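Local coordinates for peptide-binding protein (Photobacterium damsela subsp. piscicida, PDB 6SQX) that cleaves the peptidoglycan of potentially competing bacteria as a secreted NlpC/P60 endopeptidase, probably through a cysteine-type peptidase mechanism, at residues Asp76-Tyr79 and Asn83-Thr86; Asp96-Tyr101 and Asn117-Ile122; Ala302-Asn307 and Phe332-Ile337; Val384-Ser389 and Thr440-Gly445. All coordinates share one frame; numbering follows the deposited sequence. Where two conformers were deposited one is given.

Contacts 1 and 2 fall early in the chain, contacts 3 and 4 later, with 332-337 and 384-389 in the NlpC/P60 region; no two of the four touch. Contact 1, the turn of a two-stranded hairpin, is only partly buried and held by one backbone hydrogen bond and tyrosine-threonine packing. In the other three the touching residues are buried. Contact 2 joins two helices through aliphatic groups, while more exposed parts of one helix carry a salt bridge and meet ethanediol. Contact 3, about 38 Å away between centres, also joins helices but adds a water bridging two side chains. Contact 4, purely apolar, reaches across two intervening strands of a six-stranded sheet.

Contact 1: Asp76-Tyr79 and Asn83-Thr86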
loop_
_atom_site.group_PDB
_atom_site.type_symbol
_atom_site.label_atom_id
_atom_site.label_comp_id
_atom_site.label_asym_id
_atom_site.label_seq_id
_atom_site.Cartn_x
_atom_site.Cartn_y
_atom_site.Cartn_z
ATOM N N ASP A 76 -18.204 4.616 11.518
ATOM C CA ASP A 76 -18.256 4.401 10.079
ATOM C C ASP A 76 -16.841 4.465 9.524
ATOM O O ASP A 76 -16.067 5.356 9.890
ATOM C CB ASP A 76 -19.088 5.513 9.388
ATOM C CG ASP A 76 -20.539 5.602 9.906
ATOM O OD1 ASP A 76 -21.045 4.568 10.404
ATOM O OD2 ASP A 76 -21.132 6.694 9.788
ATOM N N PHE A 77 -16.529 3.548 8.609
ATOM C CA PHE A 77 -15.220 3.497 7.964
ATOM C C PHE A 77 -15.395 3.448 6.451
ATOM O O PHE A 77 -16.168 2.632 5.938
ATOM C CB PHE A 77 -14.400 2.280 8.444
ATOM C CG PHE A 77 -13.221 1.974 7.561
ATOM C CD1 PHE A 77 -12.115 2.836 7.511
ATOM C CD2 PHE A 77 -13.235 0.847 6.756
ATOM C CE1 PHE A 77 -11.014 2.557 6.671
ATOM C CE2 PHE A 77 -12.139 0.577 5.905
ATOM C CZ PHE A 77 -11.048 1.448 5.867
ATOM N N TYR A 78 -14.670 4.307 5.739
ATOM C CA TYR A 78 -14.714 4.393 4.280
ATOM C C TYR A 78 -13.395 3.912 3.687
ATOM O O TYR A 78 -12.352 4.456 4.026
ATOM C CB TYR A 78 -14.903 5.852 3.852
ATOM C CG TYR A 78 -16.261 6.389 4.228
ATOM C CD1 TYR A 78 -16.544 6.780 5.548
ATOM C CD2 TYR A 78 -17.274 6.495 3.272
ATOM C CE1 TYR A 78 -17.829 7.254 5.904
ATOM C CE2 TYR A 78 -18.544 6.988 3.606
ATOM C CZ TYR A 78 -18.822 7.339 4.917
ATOM O OH TYR A 78 -20.078 7.815 5.249
ATOM N N TYR A 79 -13.436 2.974 2.734
ATOM C CA TYR A 79 -12.201 2.739 1.968
ATOM C C TYR A 79 -11.825 3.951 1.136
ATOM O O TYR A 79 -10.635 4.153 0.848
ATOM C CB TYR A 79 -12.350 1.515 1.046
ATOM C CG TYR A 79 -12.461 0.253 1.827
ATOM C CD1 TYR A 79 -11.344 -0.301 2.458
ATOM C CD2 TYR A 79 -13.691 -0.405 1.958
ATOM C CE1 TYR A 79 -11.446 -1.455 3.219
ATOM C CE2 TYR A 79 -13.796 -1.591 2.704
ATOM C CZ TYR A 79 -12.655 -2.114 3.327
ATOM O OH TYR A 79 -12.725 -3.255 4.097
ATOM N N ASN A 83 -17.014 8.669 -0.251
ATOM C CA ASN A 83 -17.707 7.902 -1.272
ATOM C C ASN A 83 -18.519 6.837 -0.542
ATOM O O ASN A 83 -17.969 5.861 -0.039
ATOM C CB ASN A 83 -16.726 7.284 -2.279
ATOM C CG ASN A 83 -17.467 6.592 -3.405
ATOM O OD1 ASN A 83 -18.537 6.042 -3.172
ATOM N ND2 ASN A 83 -16.939 6.646 -4.624
ATOM N N THR A 84 -19.851 7.030 -0.469
ATOM C CA THR A 84 -20.672 6.091 0.302
ATOM C C THR A 84 -20.787 4.705 -0.322
ATOM O O THR A 84 -21.268 3.793 0.352
ATOM C CB THR A 84 -22.069 6.650 0.556
ATOM O OG1 THR A 84 -22.723 6.881 -0.704
ATOM C CG2 THR A 84 -21.957 7.937 1.361
ATOM N N GLN A 85 -20.314 4.507 -1.560
ATOM C CA GLN A 85 -20.191 3.160 -2.091
ATOM C C GLN A 85 -19.170 2.326 -1.333
ATOM O O GLN A 85 -19.112 1.104 -1.533
ATOM C CB GLN A 85 -19.800 3.211 -3.569
ATOM C CG GLN A 85 -20.844 3.891 -4.460
ATOM C CD GLN A 85 -22.095 3.103 -4.718
ATOM O OE1 GLN A 85 -22.340 2.011 -4.151
ATOM N NE2 GLN A 85 -22.912 3.657 -5.615
ATOM N N THR A 86 -18.350 2.964 -0.495
ATOM C CA THR A 86 -17.259 2.288 0.212
ATOM C C THR A 86 -17.436 2.334 1.728
ATOM O O THR A 86 -16.481 2.058 2.478
ATOM C CB THR A 86 -15.894 2.881 -0.187
ATOM O OG1 THR A 86 -15.693 4.174 0.391
ATOM C CG2 THR A 86 -15.782 3.000 -1.703
#
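The β-hairpin formed by strands 76-78 and 87-89 begins its turn here, where Y78 and Y79 meet T86. Y79 N donates to T86 O over 3.2 Å with a fairly straight N-H...O angle of 157°, although the donor is tilted 33° from the carbonyl plane. The same oxygen receives a CA-H...O contact from Y78 CA at 3.4 Å, so one carbonyl faces two consecutive residues. The next step of the ladder is the backbone pairing of F77 with N88.

Y78 places its ring beside the returning chain with CG next to its own backbone N (chi1 -68°). N83 O lies at the ring edge, in its plane, 3.4 Å from Y78 CD2. That carbonyl is already engaged: T86 N and T86 OG1 both donate to it. T86 OG1 also accepts from V80 N, which ties the start of the loop, just after Y79, to its end. Y345 of helix 343-349 stacks on Y79 and also touches T86, so the hairpin end rests against that helix. An Asx turn fixes the start of the 83-86 segment, with N83 OD1 accepting from Q85 N at 2.8 Å.

Contact 2: Asp96-Tyr101 and Asn117-Ile122; sequences DTIRYY and NWVNSI. With EDO (1,2-ethanediol), chain H; EDO (1,2-ethanediol), chain U; EDO (1,2-ethanediol), chain I.
D96 OD1, on the helix that sets I98 and Y101 against V119, is gripped by both terminal nitrogens of R99. R99 NH1 makes the short salt-bridge bond to D96 OD1, 2.6 Å, while the NH2 bond is weak. NH1 meets the oxygen from above the carboxylate plane, 57° out of it. D96 OD2 pairs with K92, so two positive groups probably favour the ionised carboxylate. T97 OG1 is also shared: it donates to L93 O and accepts from an ethanediol O1 at 2.8 Å.

The interface itself is apolar. V119 points at the neighbouring helix and splits its two methyls between residues one turn apart. With V119 CG1 opposite its backbone N (chi1 -175°), that methyl meets I98 CG2 at 4.1 Å, and V119 CG2 is left to face Y101, 3.9 Å from Y101 CB. The same methyl lies 3.7 Å from Y101 O. Beyond CB the Y101 ring turns away from V119, and Y100 CD2 stands 3.6 Å above the centre of its face. Y100 OH shares a 2.7 Å hydrogen bond with O1 of a second ethanediol.

Helix 90-102 and helix 118-126 thus form a helical hairpin joined by a mainly irregular connection. I98 continues the packing onto S123 and M126 farther along the second helix, and Y101 reaches the other way, to F160, Y175 and I176 in the region of the SH3 domain.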
loop_
_atom_site.group_PDB
_atom_site.type_symbol
_atom_site.label_atom_id
_atom_site.label_comp_id
_atom_site.label_asym_id
_atom_site.label_seq_id
_atom_site.Cartn_x
_atom_site.Cartn_y
_atom_site.Cartn_z
ATOM N N ASP A 96 -17.268 -9.527 12.112
ATOM C CA ASP A 96 -16.999 -10.387 10.962
ATOM C C ASP A 96 -15.589 -10.962 11.013
ATOM O O ASP A 96 -15.377 -12.119 10.632
ATOM C CB ASP A 96 -17.166 -9.614 9.652
ATOM C CG ASP A 96 -18.618 -9.301 9.318
ATOM O OD1 ASP A 96 -19.531 -9.806 9.992
ATOM O OD2 ASP A 96 -18.824 -8.544 8.361
ATOM N N THR A 97 -14.610 -10.162 11.451
ATOM C CA THR A 97 -13.228 -10.639 11.478
ATOM C C THR A 97 -13.047 -11.716 12.535
ATOM O O THR A 97 -12.420 -12.755 12.276
ATOM C CB THR A 97 -12.287 -9.453 11.718
ATOM O OG1 THR A 97 -12.498 -8.483 10.686
ATOM C CG2 THR A 97 -10.822 -9.891 11.704
ATOM N N ILE A 98 -13.623 -11.506 13.724
ATOM C CA ILE A 98 -13.579 -12.534 14.756
ATOM C C ILE A 98 -14.179 -13.829 14.225
ATOM O O ILE A 98 -13.588 -14.905 14.356
ATOM C CB ILE A 98 -14.323 -12.062 16.022
ATOM C CG1 ILE A 98 -13.559 -10.941 16.713
ATOM C CG2 ILE A 98 -14.472 -13.210 17.009
ATOM C CD1 ILE A 98 -14.361 -10.266 17.812
ATOM N N ARG A 99 -15.392 -13.741 13.656
ATOM C CA ARG A 99 -16.067 -14.929 13.143
ATOM C C ARG A 99 -15.231 -15.636 12.082
ATOM O O ARG A 99 -15.191 -16.878 12.028
ATOM C CB ARG A 99 -17.443 -14.537 12.591
ATOM C CG ARG A 99 -18.359 -15.702 12.241
ATOM C CD ARG A 99 -19.786 -15.231 11.936
ATOM N NE ARG A 99 -19.859 -14.363 10.765
ATOM C CZ ARG A 99 -20.022 -13.039 10.813
ATOM N NH1 ARG A 99 -20.066 -12.344 9.685
ATOM N NH2 ARG A 99 -20.159 -12.409 11.978
ATOM N N TYR A 100 -14.582 -14.861 11.214
ATOM C CA TYR A 100 -13.813 -15.450 10.125
ATOM C C TYR A 100 -12.710 -16.353 10.661
ATOM O O TYR A 100 -12.492 -17.454 10.140
ATOM C CB TYR A 100 -13.211 -14.339 9.277
ATOM C CG TYR A 100 -12.506 -14.839 8.055
ATOM C CD1 TYR A 100 -13.178 -14.999 6.853
ATOM C CD2 TYR A 100 -11.145 -15.123 8.090
ATOM C CE1 TYR A 100 -12.507 -15.453 5.712
ATOM C CE2 TYR A 100 -10.476 -15.584 6.971
ATOM C CZ TYR A 100 -11.148 -15.741 5.782
ATOM O OH TYR A 100 -10.456 -16.202 4.683
ATOM N N TYR A 101 -11.993 -15.903 11.700
ATOM C CA TYR A 101 -10.888 -16.701 12.227
ATOM C C TYR A 101 -11.322 -17.748 13.244
ATOM O O TYR A 101 -10.645 -18.778 13.383
ATOM C CB TYR A 101 -9.796 -15.789 12.783
ATOM C CG TYR A 101 -9.144 -15.068 11.638
ATOM C CD1 TYR A 101 -8.324 -15.769 10.752
ATOM C CD2 TYR A 101 -9.355 -13.697 11.409
ATOM C CE1 TYR A 101 -7.731 -15.134 9.675
ATOM C CE2 TYR A 101 -8.750 -13.039 10.318
ATOM C CZ TYR A 101 -7.947 -13.776 9.447
ATOM O OH TYR A 101 -7.370 -13.153 8.370
ATOM N N ASN A 117 -8.908 -22.878 20.144
ATOM C CA ASN A 117 -9.614 -21.774 20.776
ATOM C C ASN A 117 -8.828 -20.463 20.742
ATOM O O ASN A 117 -9.109 -19.565 21.539
ATOM C CB ASN A 117 -9.895 -22.146 22.227
ATOM C CG ASN A 117 -8.614 -22.249 23.044
ATOM O OD1 ASN A 117 -7.509 -22.390 22.484
ATOM N ND2 ASN A 117 -8.749 -22.168 24.369
ATOM N N TRP A 118 -7.842 -20.332 19.848
ATOM C CA TRP A 118 -6.892 -19.230 19.986
ATOM C C TRP A 118 -7.527 -17.856 19.778
ATOM O O TRP A 118 -7.015 -16.871 20.314
ATOM C CB TRP A 118 -5.694 -19.428 19.055
ATOM C CG TRP A 118 -5.943 -18.943 17.696
ATOM C CD1 TRP A 118 -6.718 -19.540 16.738
ATOM C CD2 TRP A 118 -5.415 -17.738 17.103
ATOM N NE1 TRP A 118 -6.694 -18.778 15.580
ATOM C CE2 TRP A 118 -5.915 -17.667 15.786
ATOM C CE3 TRP A 118 -4.561 -16.723 17.558
ATOM C CZ2 TRP A 118 -5.600 -16.613 14.917
ATOM C CZ3 TRP A 118 -4.232 -15.688 16.691
ATOM C CH2 TRP A 118 -4.762 -15.630 15.391
ATOM N N VAL A 119 -8.638 -17.766 19.041
ATOM C CA VAL A 119 -9.310 -16.480 18.859
ATOM C C VAL A 119 -10.015 -16.025 20.135
ATOM O O VAL A 119 -10.243 -14.822 20.321
ATOM C CB VAL A 119 -10.264 -16.561 17.649
ATOM C CG1 VAL A 119 -10.907 -15.215 17.346
ATOM C CG2 VAL A 119 -9.523 -17.079 16.419
ATOM N N ASN A 120 -10.363 -16.959 21.026
ATOM C CA ASN A 120 -11.167 -16.592 22.190
ATOM C C ASN A 120 -10.479 -15.523 23.031
ATOM O O ASN A 120 -11.108 -14.538 23.433
ATOM C CB ASN A 120 -11.513 -17.821 23.032
ATOM C CG ASN A 120 -12.501 -18.711 22.339
ATOM O OD1 ASN A 120 -12.997 -18.352 21.265
ATOM N ND2 ASN A 120 -12.803 -19.864 22.926
ATOM N N SER A 121 -9.181 -15.693 23.296
ATOM C CA SER A 121 -8.475 -14.717 24.122
ATOM C C SER A 121 -8.413 -13.366 23.425
ATOM O O SER A 121 -8.504 -12.315 24.073
ATOM C CB SER A 121 -7.072 -15.227 24.453
ATOM O OG SER A 121 -6.194 -15.073 23.349
ATOM N N ILE A 122 -8.270 -13.379 22.106
ATOM C CA ILE A 122 -8.245 -12.142 21.338
ATOM C C ILE A 122 -9.606 -11.455 21.376
ATOM O O ILE A 122 -9.696 -10.238 21.578
ATOM C CB ILE A 122 -7.771 -12.411 19.902
ATOM C CG1 ILE A 122 -6.332 -12.927 19.921
ATOM C CG2 ILE A 122 -7.898 -11.152 19.034
ATOM C CD1 ILE A 122 -5.889 -13.443 18.603
HETATM C C1 EDO H . -7.080 -16.855 4.979
HETATM O O1 EDO H . -8.244 -17.660 5.248
HETATM C C2 EDO H . -6.945 -16.625 3.482
HETATM O O2 EDO H . -6.837 -17.913 2.827
HETATM C C1 EDO U . -7.489 -11.660 4.121
HETATM O O1 EDO U . -7.087 -11.372 2.780
HETATM C C2 EDO U . -8.290 -12.953 4.165
HETATM O O2 EDO U . -9.059 -12.959 5.371
HETATM C C1 EDO I . -11.388 -5.588 9.028
HETATM O O1 EDO I . -10.652 -6.659 9.640
HETATM C C2 EDO I . -10.451 -4.395 8.915
HETATM O O2 EDO I . -9.645 -4.372 10.088
#

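Contact 3: Ala302-Asn307 and Phe332-Ile337; sequences AHQINN and FSTFGI
Q304 bends at chi2 to meet T334 and F335 with different parts of one side chain. Its CG lies beside the backbone N (chi1 -68°), and the turn at chi2, -62°, swings the amide round, so that the aliphatic part faces the ring and OE1 faces the threonine. Q304 CG approaches F335 CZ at 4.0 Å, obliquely to the ring, and the amide and ring planes stand 73° apart.

T334 sends its methyl toward the glutamine, with T334 CG2 4.1 Å from Q304 OE1. The rotamer also directs T334 OG1 to a water, which lies 2.8 Å from that hydroxyl and donates to Q304 OE1 over 2.8 Å. Q304 OE1 and T334 OG1 are therefore joined through water, and Q304 NE2 makes a weak bond to T235 O.

Helix 326-334 follows the oxidised C324, in keeping with the cysteine-led helix of the NlpC/P60 fold, and it ends here in a Schellman motif: I337 N bonds to F332 O, G336 N to S333 O, and G336 takes a positive phi. F335 N is a further donor to F332 O, reaching it from the face opposite I337 N. F301, one turn before Q304 in helix 298-308, stacks on the F335 ring.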
loop_
_atom_site.group_PDB
_atom_site.type_symbol
_atom_site.label_atom_id
_atom_site.label_comp_id
_atom_site.label_asym_id
_atom_site.label_seq_id
_atom_site.Cartn_x
_atom_site.Cartn_y
_atom_site.Cartn_z
ATOM N N ALA A 302 11.095 8.844 -11.741
ATOM C CA ALA A 302 12.144 7.855 -11.996
ATOM C C ALA A 302 13.007 7.624 -10.760
ATOM O O ALA A 302 13.317 6.474 -10.417
ATOM C CB ALA A 302 12.996 8.278 -13.196
ATOM N N HIS A 303 13.428 8.714 -10.090
ATOM C CA HIS A 303 14.240 8.522 -8.893
ATOM C C HIS A 303 13.477 7.734 -7.839
ATOM O O HIS A 303 14.031 6.848 -7.179
ATOM C CB HIS A 303 14.647 9.855 -8.277
ATOM C CG HIS A 303 15.551 10.700 -9.120
ATOM N ND1 HIS A 303 16.684 10.213 -9.743
ATOM C CD2 HIS A 303 15.512 12.030 -9.385
ATOM C CE1 HIS A 303 17.289 11.212 -10.376
ATOM N NE2 HIS A 303 16.602 12.331 -10.168
ATOM N N GLN A 304 12.199 8.069 -7.643
ATOM C CA GLN A 304 11.438 7.388 -6.599
ATOM C C GLN A 304 11.185 5.934 -6.960
ATOM O O GLN A 304 11.342 5.042 -6.112
ATOM C CB GLN A 304 10.128 8.129 -6.366
ATOM C CG GLN A 304 10.376 9.488 -5.754
ATOM C CD GLN A 304 11.048 9.372 -4.405
ATOM O OE1 GLN A 304 10.524 8.728 -3.487
ATOM N NE2 GLN A 304 12.268 9.951 -4.291
ATOM N N ILE A 305 10.812 5.669 -8.219
ATOM C CA ILE A 305 10.689 4.282 -8.683
ATOM C C ILE A 305 11.975 3.508 -8.422
ATOM O O ILE A 305 11.963 2.404 -7.861
ATOM C CB ILE A 305 10.288 4.248 -10.165
ATOM C CG1 ILE A 305 8.789 4.569 -10.296
ATOM C CG2 ILE A 305 10.616 2.898 -10.797
ATOM C CD1 ILE A 305 8.373 4.849 -11.716
ATOM N N ASN A 306 13.107 4.106 -8.794
ATOM C CA ASN A 306 14.374 3.404 -8.631
ATOM C C ASN A 306 14.652 3.081 -7.167
ATOM O O ASN A 306 15.301 2.066 -6.869
ATOM C CB ASN A 306 15.497 4.260 -9.226
ATOM C CG ASN A 306 15.571 4.138 -10.750
ATOM O OD1 ASN A 306 14.811 3.349 -11.346
ATOM N ND2 ASN A 306 16.455 4.928 -11.400
ATOM N N ASN A 307 14.221 3.948 -6.242
ATOM C CA ASN A 307 14.467 3.701 -4.821
ATOM C C ASN A 307 13.676 2.511 -4.275
ATOM O O ASN A 307 14.045 1.968 -3.217
ATOM C CB ASN A 307 14.118 4.919 -3.970
ATOM C CG ASN A 307 15.108 6.060 -4.143
ATOM O OD1 ASN A 307 16.233 5.876 -4.640
ATOM N ND2 ASN A 307 14.710 7.233 -3.715
ATOM N N PHE A 332 2.763 7.269 -5.018
ATOM C CA PHE A 332 1.994 8.444 -5.403
ATOM C C PHE A 332 1.849 9.432 -4.257
ATOM O O PHE A 332 1.722 10.642 -4.503
ATOM C CB PHE A 332 0.650 8.021 -6.013
ATOM C CG PHE A 332 0.773 7.619 -7.459
ATOM C CD1 PHE A 332 0.883 8.592 -8.444
ATOM C CD2 PHE A 332 0.847 6.261 -7.824
ATOM C CE1 PHE A 332 1.025 8.247 -9.811
ATOM C CE2 PHE A 332 0.995 5.906 -9.179
ATOM C CZ PHE A 332 1.075 6.914 -10.175
ATOM N N SER A 333 1.876 8.931 -3.002
ATOM C CA SER A 333 1.717 9.819 -1.848
ATOM C C SER A 333 2.817 10.871 -1.798
ATOM O O SER A 333 2.573 12.004 -1.379
ATOM C CB SER A 333 1.636 9.039 -0.528
ATOM O OG SER A 333 2.898 8.445 -0.181
ATOM N N THR A 334 4.039 10.502 -2.209
ATOM C CA THR A 334 5.169 11.441 -2.230
ATOM C C THR A 334 4.879 12.665 -3.094
ATOM O O THR A 334 5.401 13.765 -2.838
ATOM C CB THR A 334 6.361 10.680 -2.810
ATOM O OG1 THR A 334 6.679 9.641 -1.882
ATOM C CG2 THR A 334 7.598 11.551 -3.016
ATOM N N PHE A 335 4.028 12.495 -4.103
ATOM C CA PHE A 335 3.640 13.526 -5.053
ATOM C C PHE A 335 2.293 14.173 -4.697
ATOM O O PHE A 335 1.772 14.964 -5.500
ATOM C CB PHE A 335 3.603 12.909 -6.456
ATOM C CG PHE A 335 4.946 12.395 -6.890
ATOM C CD1 PHE A 335 5.897 13.292 -7.402
ATOM C CD2 PHE A 335 5.268 11.057 -6.732
ATOM C CE1 PHE A 335 7.156 12.842 -7.769
ATOM C CE2 PHE A 335 6.537 10.588 -7.113
ATOM C CZ PHE A 335 7.488 11.501 -7.597
ATOM N N GLY A 336 1.703 13.805 -3.551
ATOM C CA GLY A 336 0.382 14.337 -3.234
ATOM C C GLY A 336 -0.724 13.832 -4.136
ATOM O O GLY A 336 -1.656 14.586 -4.438
ATOM N N ILE A 337 -0.648 12.571 -4.554
ATOM C CA ILE A 337 -1.673 11.929 -5.360
ATOM C C ILE A 337 -2.162 10.764 -4.531
ATOM O O ILE A 337 -1.354 9.930 -4.099
ATOM C CB ILE A 337 -1.108 11.457 -6.703
ATOM C CG1 ILE A 337 -0.627 12.674 -7.509
ATOM C CG2 ILE A 337 -2.167 10.656 -7.452
ATOM C CD1 ILE A 337 0.081 12.297 -8.817
HETATM O O HOH W 1 7.988 7.546 -3.101
#

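Contact 4: Val384-Ser389 and Thr440-Gly445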
loop_
_atom_site.group_PDB
_atom_site.type_symbol
_atom_site.label_atom_id
_atom_site.label_comp_id
_atom_site.label_asym_id
_atom_site.label_seq_id
_atom_site.Cartn_x
_atom_site.Cartn_y
_atom_site.Cartn_z
ATOM N N VAL A 384 -2.784 -0.824 -14.313
ATOM C CA VAL A 384 -3.240 -2.052 -14.957
ATOM C C VAL A 384 -3.503 -3.072 -13.865
ATOM O O VAL A 384 -2.615 -3.344 -13.048
ATOM C CB VAL A 384 -2.204 -2.598 -15.960
ATOM C CG1 VAL A 384 -2.854 -3.691 -16.841
ATOM C CG2 VAL A 384 -1.660 -1.469 -16.830
ATOM N N SER A 385 -4.712 -3.645 -13.846
ATOM C CA SER A 385 -5.070 -4.592 -12.815
ATOM C C SER A 385 -5.522 -5.902 -13.451
ATOM O O SER A 385 -5.947 -5.939 -14.604
ATOM C CB SER A 385 -6.129 -4.012 -11.864
ATOM O OG SER A 385 -7.298 -3.582 -12.574
ATOM N N PHE A 386 -5.400 -6.980 -12.679
ATOM C CA PHE A 386 -5.550 -8.343 -13.176
ATOM C C PHE A 386 -6.311 -9.128 -12.119
ATOM O O PHE A 386 -6.087 -8.933 -10.925
ATOM C CB PHE A 386 -4.166 -9.024 -13.364
ATOM C CG PHE A 386 -3.141 -8.162 -14.087
ATOM C CD1 PHE A 386 -2.375 -7.245 -13.371
ATOM C CD2 PHE A 386 -2.922 -8.301 -15.449
ATOM C CE1 PHE A 386 -1.424 -6.438 -14.003
ATOM C CE2 PHE A 386 -1.949 -7.525 -16.110
ATOM C CZ PHE A 386 -1.193 -6.578 -15.369
ATOM N N GLY A 387 -7.185 -10.033 -12.552
ATOM C CA GLY A 387 -7.851 -10.876 -11.576
ATOM C C GLY A 387 -8.424 -12.124 -12.224
ATOM O O GLY A 387 -8.335 -12.313 -13.440
ATOM N N ASN A 388 -9.019 -12.985 -11.386
ATOM C CA ASN A 388 -9.524 -14.289 -11.810
ATOM C C ASN A 388 -11.003 -14.282 -12.167
ATOM O O ASN A 388 -11.543 -15.339 -12.484
ATOM C CB ASN A 388 -9.255 -15.367 -10.742
ATOM C CG ASN A 388 -10.104 -15.194 -9.473
ATOM O OD1 ASN A 388 -11.032 -14.382 -9.418
ATOM N ND2 ASN A 388 -9.778 -15.972 -8.443
ATOM N N SER A 389 -11.663 -13.128 -12.099
ATOM C CA SER A 389 -13.047 -12.968 -12.530
ATOM C C SER A 389 -13.189 -11.574 -13.130
ATOM O O SER A 389 -12.292 -10.733 -13.008
ATOM C CB SER A 389 -14.039 -13.133 -11.363
ATOM O OG SER A 389 -14.015 -11.996 -10.504
ATOM N N THR A 440 8.702 -4.617 -14.875
ATOM C CA THR A 440 8.579 -5.882 -15.582
ATOM C C THR A 440 7.753 -5.706 -16.850
ATOM O O THR A 440 6.960 -4.764 -16.961
ATOM C CB THR A 440 7.887 -6.953 -14.720
ATOM O OG1 THR A 440 6.506 -6.584 -14.553
ATOM C CG2 THR A 440 8.489 -7.096 -13.370
ATOM N N PRO A 441 7.867 -6.630 -17.807
ATOM C CA PRO A 441 6.818 -6.748 -18.837
ATOM C C PRO A 441 5.472 -6.920 -18.148
ATOM O O PRO A 441 5.387 -7.455 -17.048
ATOM C CB PRO A 441 7.200 -8.029 -19.590
ATOM C CG PRO A 441 8.738 -8.134 -19.380
ATOM C CD PRO A 441 8.892 -7.690 -17.931
ATOM N N ILE A 442 4.407 -6.515 -18.837
ATOM C CA ILE A 442 3.065 -6.844 -18.356
ATOM C C ILE A 442 2.935 -8.353 -18.180
ATOM O O ILE A 442 2.416 -8.843 -17.160
ATOM C CB ILE A 442 2.000 -6.313 -19.343
ATOM C CG1 ILE A 442 1.993 -4.778 -19.368
ATOM C CG2 ILE A 442 0.631 -6.883 -19.032
ATOM C CD1 ILE A 442 1.405 -4.133 -18.125
ATOM N N GLY A 443 3.375 -9.111 -19.202
ATOM C CA GLY A 443 3.349 -10.564 -19.169
ATOM C C GLY A 443 4.548 -11.091 -18.392
ATOM O O GLY A 443 5.491 -11.665 -18.986
ATOM N N ILE A 444 4.536 -10.880 -17.065
ATOM C CA ILE A 444 5.679 -11.294 -16.243
ATOM C C ILE A 444 6.000 -12.752 -16.517
ATOM O O ILE A 444 5.146 -13.629 -16.366
ATOM C CB ILE A 444 5.378 -11.132 -14.738
ATOM C CG1 ILE A 444 5.012 -9.702 -14.376
ATOM C CG2 ILE A 444 6.610 -11.604 -13.920
ATOM C CD1 ILE A 444 4.502 -9.590 -12.938
ATOM N N GLY A 445 7.268 -13.046 -16.840
ATOM C CA GLY A 445 7.687 -14.414 -17.030
ATOM C C GLY A 445 7.281 -15.075 -18.334
ATOM O O GLY A 445 7.661 -16.235 -18.556
#
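I442 and F386 are brought together by their first torsions: I442 has CG2 anti to its backbone N (CG1 at chi1 -67°), and F386 holds its ring beside its own N with chi1 -47°. As a result the γ-methyl of I442 faces the far end of the phenyl ring. It comes to the ring edge, close to the ring plane, with I442 CG2 4.0 Å from F386 CE2 and 4.1 Å from F386 CZ. The two side chains slant across each other, and the methyl does not lie over the ring.

A further bend at chi2 of I442, -72°, carries the δ-methyl to the other partner. I442 CD1 lies 4.3 Å from V384 CG2 in one of the two conformers of that valine, a looser contact than the one with the phenylalanine. V384 and F386 stand two residues apart on the strand and so project from the same face, which lets a single isoleucine serve both.

The chain leaves its strand at I442. Just before it, T440 OG1 donates to P441 O at 2.9 Å from above the carbonyl plane, and just after it G443 centres an inverse gamma turn.

Strands 382-387 and 438-441 belong to one six-stranded antiparallel sheet, probably the central sheet of the NlpC/P60 peptidase domain, separated by strands 395-405 and 408-415. I442 spans that interval, resting on A411 and M413 of strand 408-415, while V384 touches Y399 of strand 395-405. The F386 ring meets F468 of the adjoining strand 467-472 at about a right angle.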